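PDB 6NOB: beta-fructofuranosidase, which probably acts as a beta-fructofuranosidase of glycoside hydrolase family 32, cleaving terminal fructofuranose units from sugars such as sucrose. Local coordinates for residues A[128-133]-A[153-158]; A[121-126]-A[469-474]. All coordinates share one frame; numbering follows the deposited sequence.

Interaction 1: residues A[128-133]-A[153-158]. With PEG (di(hydroxyethyl)ether), chain G.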
ATOM      1  N   TRP A 128      12.491   2.854   1.080  1.00 42.79           N
ATOM      2  CA  TRP A 128      11.186   3.308   0.608  1.00 41.63           C
ATOM      3  C   TRP A 128      10.281   2.140   0.238  1.00 42.13           C
ATOM      4  O   TRP A 128      10.733   1.151  -0.348  1.00 43.62           O
ATOM      5  CB  TRP A 128      11.340   4.231  -0.606  1.00 33.52           C
ATOM      6  CG  TRP A 128      10.064   4.480  -1.369  1.00 37.23           C
ATOM      7  CD1 TRP A 128       9.490   3.662  -2.305  1.00 37.81           C
ATOM      8  CD2 TRP A 128       9.220   5.637  -1.281  1.00 42.00           C
ATOM      9  NE1 TRP A 128       8.337   4.231  -2.788  1.00 39.66           N
ATOM     10  CE2 TRP A 128       8.150   5.444  -2.180  1.00 41.62           C
ATOM     11  CE3 TRP A 128       9.263   6.814  -0.527  1.00 38.70           C
ATOM     12  CZ2 TRP A 128       7.133   6.384  -2.344  1.00 35.16           C
ATOM     13  CZ3 TRP A 128       8.251   7.747  -0.693  1.00 35.31           C
ATOM     14  CH2 TRP A 128       7.203   7.526  -1.595  1.00 30.40           C
ATOM     15  N   MET A 129       8.991   2.286   0.547  1.00 38.77           N
ATOM     16  CA  MET A 129       7.962   1.331   0.154  1.00 37.25           C
ATOM     17  C   MET A 129       6.674   2.080  -0.167  1.00 39.80           C
ATOM     18  O   MET A 129       6.320   3.029   0.539  1.00 39.06           O
ATOM     19  CB  MET A 129       7.704   0.308   1.269  1.00 33.51           C
ATOM     20  CG  MET A 129       6.445  -0.527   1.068  1.00 32.79           C
ATOM     21  SD  MET A 129       6.064  -1.616   2.456  1.00 37.39           S
ATOM     22  CE  MET A 129       5.365  -0.458   3.626  1.00 34.78           C
ATOM     23  N   ASN A 130       5.973   1.662  -1.231  1.00 33.66           N
ATOM     24  CA  ASN A 130       4.600   2.133  -1.404  1.00 35.83           C
ATOM     25  C   ASN A 130       3.601   0.985  -1.595  1.00 37.07           C
ATOM     26  O   ASN A 130       3.347   0.236  -0.645  1.00 36.82           O
ATOM     27  CB  ASN A 130       4.488   3.176  -2.538  1.00 29.61           C
ATOM     28  CG  ASN A 130       5.274   2.821  -3.785  1.00 31.62           C
ATOM     29  OD1 ASN A 130       6.498   2.722  -3.758  1.00 34.27           O
ATOM     30  ND2 ASN A 130       4.571   2.696  -4.906  1.00 29.83           N
ATOM     31  N   ASP A 131       3.039   0.836  -2.796  1.00 36.26           N
ATOM     32  CA  ASP A 131       1.804   0.079  -2.985  1.00 35.41           C
ATOM     33  C   ASP A 131       1.939  -1.361  -2.493  1.00 36.73           C
ATOM     34  O   ASP A 131       2.976  -1.997  -2.716  1.00 39.01           O
ATOM     35  CB  ASP A 131       1.415   0.038  -4.464  1.00 41.90           C
ATOM     36  CG  ASP A 131       1.271   1.406  -5.085  1.00 43.19           C
ATOM     37  OD1 ASP A 131       1.659   2.415  -4.458  1.00 42.05           O
ATOM     38  OD2 ASP A 131       0.763   1.454  -6.222  1.00 40.48           O
ATOM     39  N   PRO A 132       0.903  -1.922  -1.864  1.00 35.82           N
ATOM     40  CA  PRO A 132       0.862  -3.375  -1.654  1.00 29.93           C
ATOM     41  C   PRO A 132       0.526  -4.092  -2.951  1.00 33.23           C
ATOM     42  O   PRO A 132      -0.307  -3.635  -3.738  1.00 32.47           O
ATOM     43  CB  PRO A 132      -0.254  -3.551  -0.617  1.00 32.20           C
ATOM     44  CG  PRO A 132      -1.169  -2.394  -0.871  1.00 33.97           C
ATOM     45  CD  PRO A 132      -0.280  -1.248  -1.297  1.00 37.60           C
ATOM     46  N   ASN A 133       1.187  -5.228  -3.177  1.00 30.40           N
ATOM     47  CA  ASN A 133       1.032  -5.982  -4.412  1.00 29.44           C
ATOM     48  C   ASN A 133       0.812  -7.460  -4.116  1.00 33.93           C
ATOM     49  O   ASN A 133       1.159  -7.964  -3.045  1.00 37.54           O
ATOM     50  CB  ASN A 133       2.258  -5.841  -5.330  1.00 28.49           C
ATOM     51  CG  ASN A 133       2.589  -4.397  -5.657  1.00 33.19           C
ATOM     52  OD1 ASN A 133       3.758  -4.040  -5.815  1.00 30.26           O
ATOM     53  ND2 ASN A 133       1.565  -3.560  -5.772  1.00 30.75           N
ATOM     54  N   PHE A 153      15.440   6.991   0.404  1.00 49.30           N
ATOM     55  CA  PHE A 153      14.277   7.337   1.210  1.00 46.57           C
ATOM     56  C   PHE A 153      13.072   7.757   0.381  1.00 43.87           C
ATOM     57  O   PHE A 153      11.955   7.787   0.907  1.00 43.67           O
ATOM     58  CB  PHE A 153      14.642   8.463   2.185  1.00 49.73           C
ATOM     59  CG  PHE A 153      13.725   8.568   3.373  1.00 49.05           C
ATOM     60  CD1 PHE A 153      13.803   7.653   4.413  1.00 46.46           C
ATOM     61  CD2 PHE A 153      12.796   9.593   3.455  1.00 47.20           C
ATOM     62  CE1 PHE A 153      12.963   7.755   5.510  1.00 42.88           C
ATOM     63  CE2 PHE A 153      11.953   9.700   4.547  1.00 47.70           C
ATOM     64  CZ  PHE A 153      12.038   8.779   5.577  1.00 46.90           C
ATOM     65  N   GLY A 154      13.266   8.092  -0.898  1.00 41.73           N
ATOM     66  CA  GLY A 154      12.187   8.463  -1.776  1.00 41.30           C
ATOM     67  C   GLY A 154      11.889   7.384  -2.808  1.00 46.60           C
ATOM     68  O   GLY A 154      12.494   6.315  -2.836  1.00 45.00           O
ATOM     69  N   TRP A 155      10.923   7.694  -3.668  1.00 47.08           N
ATOM     70  CA  TRP A 155      10.574   6.787  -4.751  1.00 40.47           C
ATOM     71  C   TRP A 155      11.712   6.715  -5.764  1.00 41.48           C
ATOM     72  O   TRP A 155      12.408   7.704  -6.012  1.00 48.09           O
ATOM     73  CB  TRP A 155       9.279   7.243  -5.428  1.00 35.54           C
ATOM     74  CG  TRP A 155       8.774   6.279  -6.460  1.00 41.69           C
ATOM     75  CD1 TRP A 155       7.840   5.296  -6.283  1.00 46.10           C
ATOM     76  CD2 TRP A 155       9.179   6.205  -7.832  1.00 42.19           C
ATOM     77  NE1 TRP A 155       7.643   4.613  -7.460  1.00 40.37           N
ATOM     78  CE2 TRP A 155       8.454   5.152  -8.426  1.00 42.22           C
ATOM     79  CE3 TRP A 155      10.086   6.926  -8.617  1.00 41.10           C
ATOM     80  CZ2 TRP A 155       8.607   4.805  -9.765  1.00 44.12           C
ATOM     81  CZ3 TRP A 155      10.240   6.577  -9.944  1.00 39.98           C
ATOM     82  CH2 TRP A 155       9.504   5.527 -10.505  1.00 42.72           C
ATOM     83  N   ASP A 156      11.909   5.534  -6.342  1.00 36.71           N
ATOM     84  CA  ASP A 156      12.924   5.323  -7.370  1.00 40.42           C
ATOM     85  C   ASP A 156      12.524   4.092  -8.176  1.00 41.23           C
ATOM     86  O   ASP A 156      11.391   3.610  -8.074  1.00 41.14           O
ATOM     87  CB  ASP A 156      14.318   5.185  -6.748  1.00 41.74           C
ATOM     88  CG  ASP A 156      15.425   5.666  -7.669  1.00 42.53           C
ATOM     89  OD1 ASP A 156      15.207   5.716  -8.898  1.00 42.28           O
ATOM     90  OD2 ASP A 156      16.516   5.992  -7.157  1.00 42.83           O
ATOM     91  N   ASN A 157      13.459   3.582  -8.982  1.00 37.41           N
ATOM     92  CA  ASN A 157      13.189   2.423  -9.825  1.00 28.66           C
ATOM     93  C   ASN A 157      12.644   1.270  -8.989  1.00 39.31           C
ATOM     94  O   ASN A 157      13.229   0.887  -7.971  1.00 39.17           O
ATOM     95  CB  ASN A 157      14.461   2.001 -10.561  1.00 33.22           C
ATOM     96  CG  ASN A 157      14.865   2.992 -11.642  1.00 37.34           C
ATOM     97  OD1 ASN A 157      14.038   3.424 -12.448  1.00 36.53           O
ATOM     98  ND2 ASN A 157      16.144   3.355 -11.665  1.00 29.49           N
ATOM     99  N   MET A 158      11.519   0.719  -9.431  1.00 36.14           N
ATOM    100  CA  MET A 158      10.643  -0.044  -8.555  1.00 37.47           C
ATOM    101  C   MET A 158      11.019  -1.520  -8.514  1.00 41.95           C
ATOM    102  O   MET A 158      11.180  -2.163  -9.557  1.00 38.35           O
ATOM    103  CB  MET A 158       9.190   0.123  -8.999  1.00 32.25           C
ATOM    104  CG  MET A 158       8.513   1.325  -8.365  1.00 35.50           C
ATOM    105  SD  MET A 158       8.301   1.098  -6.587  1.00 41.50           S
ATOM    106  CE  MET A 158       9.573   2.156  -5.908  1.00 27.99           C
TER
HETATM  107  C1  PEG G 806       4.718   3.037  -8.731  1.00 46.73           C
HETATM  108  O1  PEG G 806       5.395   2.519  -7.621  1.00 40.11           O
HETATM  109  C2  PEG G 806       3.543   2.116  -9.046  1.00 58.66           C
HETATM  110  O2  PEG G 806       2.410   2.903  -9.275  1.00 69.00           O
HETATM  111  C3  PEG G 806       1.949   3.571  -8.135  1.00 74.97           C
HETATM  112  C4  PEG G 806       0.428   3.689  -8.229  1.00 74.33           C
HETATM  113  O4  PEG G 806      -0.023   2.814  -9.227  1.00 74.59           O

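Interaction 2: residues A[121-126]-A[469-474]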
ATOM      1  N   HIS A 121       2.085  -1.634  12.485  1.00 41.12           N
ATOM      2  CA  HIS A 121       1.844  -1.630  11.050  1.00 39.65           C
ATOM      3  C   HIS A 121       3.072  -2.164  10.326  1.00 41.10           C
ATOM      4  O   HIS A 121       4.202  -2.020  10.800  1.00 44.39           O
ATOM      5  CB  HIS A 121       1.511  -0.223  10.547  1.00 35.74           C
ATOM      6  CG  HIS A 121       0.216   0.317  11.069  1.00 37.91           C
ATOM      7  ND1 HIS A 121       0.039   0.687  12.385  1.00 33.58           N
ATOM      8  CD2 HIS A 121      -0.964   0.557  10.450  1.00 32.32           C
ATOM      9  CE1 HIS A 121      -1.195   1.124  12.556  1.00 39.76           C
ATOM     10  NE2 HIS A 121      -1.826   1.057  11.397  1.00 40.36           N
ATOM     11  N   PHE A 122       2.848  -2.790   9.173  1.00 35.63           N
ATOM     12  CA  PHE A 122       3.971  -3.328   8.418  1.00 38.93           C
ATOM     13  C   PHE A 122       4.809  -2.198   7.834  1.00 44.20           C
ATOM     14  O   PHE A 122       4.280  -1.258   7.233  1.00 39.10           O
ATOM     15  CB  PHE A 122       3.506  -4.254   7.296  1.00 35.88           C
ATOM     16  CG  PHE A 122       4.645  -4.811   6.486  1.00 38.45           C
ATOM     17  CD1 PHE A 122       5.349  -5.919   6.934  1.00 39.66           C
ATOM     18  CD2 PHE A 122       5.043  -4.202   5.305  1.00 37.72           C
ATOM     19  CE1 PHE A 122       6.414  -6.424   6.205  1.00 40.90           C
ATOM     20  CE2 PHE A 122       6.109  -4.700   4.574  1.00 35.13           C
ATOM     21  CZ  PHE A 122       6.792  -5.815   5.024  1.00 39.53           C
ATOM     22  N   GLU A 123       6.121  -2.300   8.010  1.00 47.62           N
ATOM     23  CA  GLU A 123       7.104  -1.424   7.399  1.00 42.44           C
ATOM     24  C   GLU A 123       8.295  -2.276   6.992  1.00 45.68           C
ATOM     25  O   GLU A 123       8.574  -3.298   7.632  1.00 46.35           O
ATOM     26  CB  GLU A 123       7.573  -0.316   8.358  1.00 41.07           C
ATOM     27  CG  GLU A 123       6.468   0.543   8.953  1.00 37.41           C
ATOM     28  CD  GLU A 123       6.990   1.502  10.009  1.00 41.40           C
ATOM     29  OE1 GLU A 123       8.223   1.543  10.213  1.00 42.47           O
ATOM     30  OE2 GLU A 123       6.172   2.211  10.636  1.00 41.00           O
ATOM     31  N   PRO A 124       9.005  -1.898   5.934  1.00 43.68           N
ATOM     32  CA  PRO A 124      10.262  -2.581   5.614  1.00 40.15           C
ATOM     33  C   PRO A 124      11.326  -2.239   6.645  1.00 41.42           C
ATOM     34  O   PRO A 124      11.150  -1.362   7.494  1.00 44.62           O
ATOM     35  CB  PRO A 124      10.619  -2.042   4.227  1.00 36.28           C
ATOM     36  CG  PRO A 124       9.974  -0.697   4.182  1.00 37.68           C
ATOM     37  CD  PRO A 124       8.695  -0.834   4.963  1.00 40.13           C
ATOM     38  N   PHE A 125      12.446  -2.964   6.570  1.00 40.10           N
ATOM     39  CA  PHE A 125      13.571  -2.687   7.459  1.00 40.99           C
ATOM     40  C   PHE A 125      13.960  -1.217   7.401  1.00 44.60           C
ATOM     41  O   PHE A 125      14.118  -0.558   8.433  1.00 44.78           O
ATOM     42  CB  PHE A 125      14.770  -3.563   7.085  1.00 40.96           C
ATOM     43  CG  PHE A 125      14.543  -5.032   7.285  1.00 42.79           C
ATOM     44  CD1 PHE A 125      14.132  -5.525   8.512  1.00 47.24           C
ATOM     45  CD2 PHE A 125      14.752  -5.922   6.245  1.00 40.19           C
ATOM     46  CE1 PHE A 125      13.930  -6.881   8.695  1.00 45.40           C
ATOM     47  CE2 PHE A 125      14.551  -7.277   6.422  1.00 43.20           C
ATOM     48  CZ  PHE A 125      14.143  -7.757   7.648  1.00 42.29           C
ATOM     49  N   ALA A 126      14.107  -0.689   6.190  1.00 46.92           N
ATOM     50  CA  ALA A 126      14.467   0.702   5.955  1.00 40.56           C
ATOM     51  C   ALA A 126      14.117   1.029   4.507  1.00 42.33           C
ATOM     52  O   ALA A 126      13.497   0.220   3.807  1.00 41.04           O
ATOM     53  CB  ALA A 126      15.949   0.940   6.262  1.00 33.71           C
ATOM     54  N   ASN A 469      10.470   4.801   4.878  1.00 45.24           N
ATOM     55  CA  ASN A 469       9.435   5.715   4.407  1.00 42.99           C
ATOM     56  C   ASN A 469       8.331   4.863   3.792  1.00 45.09           C
ATOM     57  O   ASN A 469       8.423   4.455   2.630  1.00 48.62           O
ATOM     58  CB  ASN A 469       9.988   6.722   3.404  1.00 46.26           C
ATOM     59  CG  ASN A 469       8.949   7.753   2.973  1.00 45.97           C
ATOM     60  OD1 ASN A 469       7.742   7.516   3.054  1.00 42.02           O
ATOM     61  ND2 ASN A 469       9.419   8.904   2.512  1.00 40.30           N
ATOM     62  N   GLY A 470       7.287   4.605   4.572  1.00 46.95           N
ATOM     63  CA  GLY A 470       6.158   3.845   4.083  1.00 45.66           C
ATOM     64  C   GLY A 470       5.654   2.822   5.076  1.00 46.02           C
ATOM     65  O   GLY A 470       6.444   2.154   5.752  1.00 45.24           O
ATOM     66  N   MET A 471       4.335   2.698   5.182  1.00 41.82           N
ATOM     67  CA  MET A 471       3.735   1.649   5.987  1.00 42.25           C
ATOM     68  C   MET A 471       2.420   1.242   5.345  1.00 43.04           C
ATOM     69  O   MET A 471       1.837   1.982   4.548  1.00 42.95           O
ATOM     70  CB  MET A 471       3.520   2.091   7.442  1.00 38.73           C
ATOM     71  CG  MET A 471       2.231   2.851   7.686  1.00 44.59           C
ATOM     72  SD  MET A 471       1.966   3.219   9.429  1.00 44.54           S
ATOM     73  CE  MET A 471       3.258   4.418   9.732  1.00 39.91           C
ATOM     74  N   MET A 472       1.965   0.044   5.690  1.00 38.08           N
ATOM     75  CA  MET A 472       0.666  -0.435   5.249  1.00 34.13           C
ATOM     76  C   MET A 472      -0.371  -0.195   6.336  1.00 37.25           C
ATOM     77  O   MET A 472      -0.053  -0.133   7.527  1.00 38.55           O
ATOM     78  CB  MET A 472       0.714  -1.921   4.892  1.00 35.50           C
ATOM     79  CG  MET A 472       1.760  -2.264   3.849  1.00 38.69           C
ATOM     80  SD  MET A 472       1.393  -1.526   2.246  1.00 37.88           S
ATOM     81  CE  MET A 472       2.668  -2.283   1.253  1.00 35.58           C
ATOM     82  N   SER A 473      -1.618  -0.045   5.903  1.00 38.91           N
ATOM     83  CA  SER A 473      -2.738   0.023   6.820  1.00 38.39           C
ATOM     84  C   SER A 473      -2.888  -1.300   7.572  1.00 45.99           C
ATOM     85  O   SER A 473      -2.263  -2.313   7.243  1.00 40.40           O
ATOM     86  CB  SER A 473      -4.013   0.360   6.049  1.00 36.82           C
ATOM     87  OG  SER A 473      -4.451  -0.758   5.291  1.00 33.95           O
ATOM     88  N   LEU A 474      -3.708  -1.278   8.616  1.00 44.87           N
ATOM     89  CA  LEU A 474      -4.091  -2.562   9.177  1.00 43.47           C
ATOM     90  C   LEU A 474      -5.146  -3.205   8.277  1.00 44.68           C
ATOM     91  O   LEU A 474      -6.014  -2.506   7.748  1.00 46.43           O
ATOM     92  CB  LEU A 474      -4.628  -2.395  10.599  1.00 41.53           C
ATOM     93  CG  LEU A 474      -3.595  -1.995  11.659  1.00 38.15           C
ATOM     94  CD1 LEU A 474      -4.267  -1.614  12.973  1.00 32.61           C
ATOM     95  CD2 LEU A 474      -2.582  -3.112  11.881  1.00 35.86           C
TER
HETATM   96  O   HOH W   1       0.069  -3.557   8.464  1.00 35.25           O

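Interaction 1: residues A[128-133]-A[153-158]
Strand 128-133 and the loop 153-158 come nearest at Trp128 and Phe153, whose CA atoms lie 5.1 Å apart, beyond which the backbones diverge. The strand carries the WMNDPN motif, which in family 32 generally lines the active site at the centre of the beta-propeller. The Trp128 side chain, CG anti to the backbone N (chi1 166°), turns one face of its indole to the loop: Trp155 N stands 3.5 Å above the plane over the ring centre, and Trp155 CA makes a CH-pi contact 3.8 Å from the centroid of the five-membered ring. Phe153 O meets the indole at its edge, 3.2 Å from Trp128 CE3. The two tryptophan rings meet obliquely, and Met158 CE lies 3.9 Å from Trp128 CD1. Trp128 NE1 donates to Asn130 OD1 over 2.6 Å, tilted 33° from the carbonyl plane, while Asn130 ND2 reaches Asp131 OD1 from above the carboxylate. Together with a bond to a di(hydroxyethyl)ether molecule (PEG), which probably marks the sugar pocket, these hold the amide. A leucine in place of Trp128 would probably leave Asn130 OD1 without this N-H, the amide less firmly held and Trp155 without its flat packing surface. PEG O1 accepts from Asn130 ND2 at 2.8 Å and from Trp155 NE1 at 3.1 Å, the latter nearly straight at 167° and in the plane of the Trp155 ring.

Interaction 2: residues A[121-126]-A[469-474]
His121 and Phe122 run against Met471 and Met472 in roughly opposite directions, the touching parts of the two segments being 145° apart. A single backbone bond joins them directly, Met472 N to Phe122 O at 3.1 Å, with the CA of Met471 close to the same oxygen. Farther along, one water accepts from Phe122 N and donates to Ser473 O, bridging the widening gap.

His121 carries much of the packing. His121 CB touches both Met472 O and Met471 SD, the sulfur 3.6 Å away. CG, anti to the carbonyl carbon (chi1 -66°), lies near the same two atoms and directs the ring edge at Met472 O, which CD2 meets in plane at 3.1 Å; the sulfur stands obliquely to the ring. CE1 meets Leu474 CG and CD1, and NE2 at the tip lies 3.5 Å from Leu474 CG. Leu474 CD2 stands 4.3 Å from the His121 ring centroid, a CH-pi contact over the face. Outside the two segments ND1 bonds to Asp588, while Glu593 OE2 is hydrogen-bonded to both His121 NE2 and Leu474 N, so a single oxygen joins the two segments.

Alongside, Glu123 runs extended beside Met471, its CG 3.7 Å from Met471 CB, and its carboxylate goes on to Arg117 and Ser118. Phe122 and Met472 lie side by side, pointing the same way. This buried seam, where the start of the propeller meets its last part beside the C-terminal beta-sandwich, is characteristic of the family 32 pairing of a five-bladed propeller with such a sandwich.

From the N terminus the chain first passes through the two small antiparallel sheets before it reaches 121-126, the first half of interaction 2. It then enters strand 127-138, turns back through 141-149 and drops into the loop 153-158, where interaction 1 closes a short loop. Most of the remaining propeller follows before strand 468-481 returns to 121-126, so interaction 1 is nested inside the much longer loop closed by interaction 2. The two meet where strands 127-138 and 468-481 run parallel: Met129 N lies 3.1 Å from Asn469 O, probably hydrogen-bonded. Interaction 1 lies on the PEG-bound side, interaction 2 toward the C-terminal sandwich.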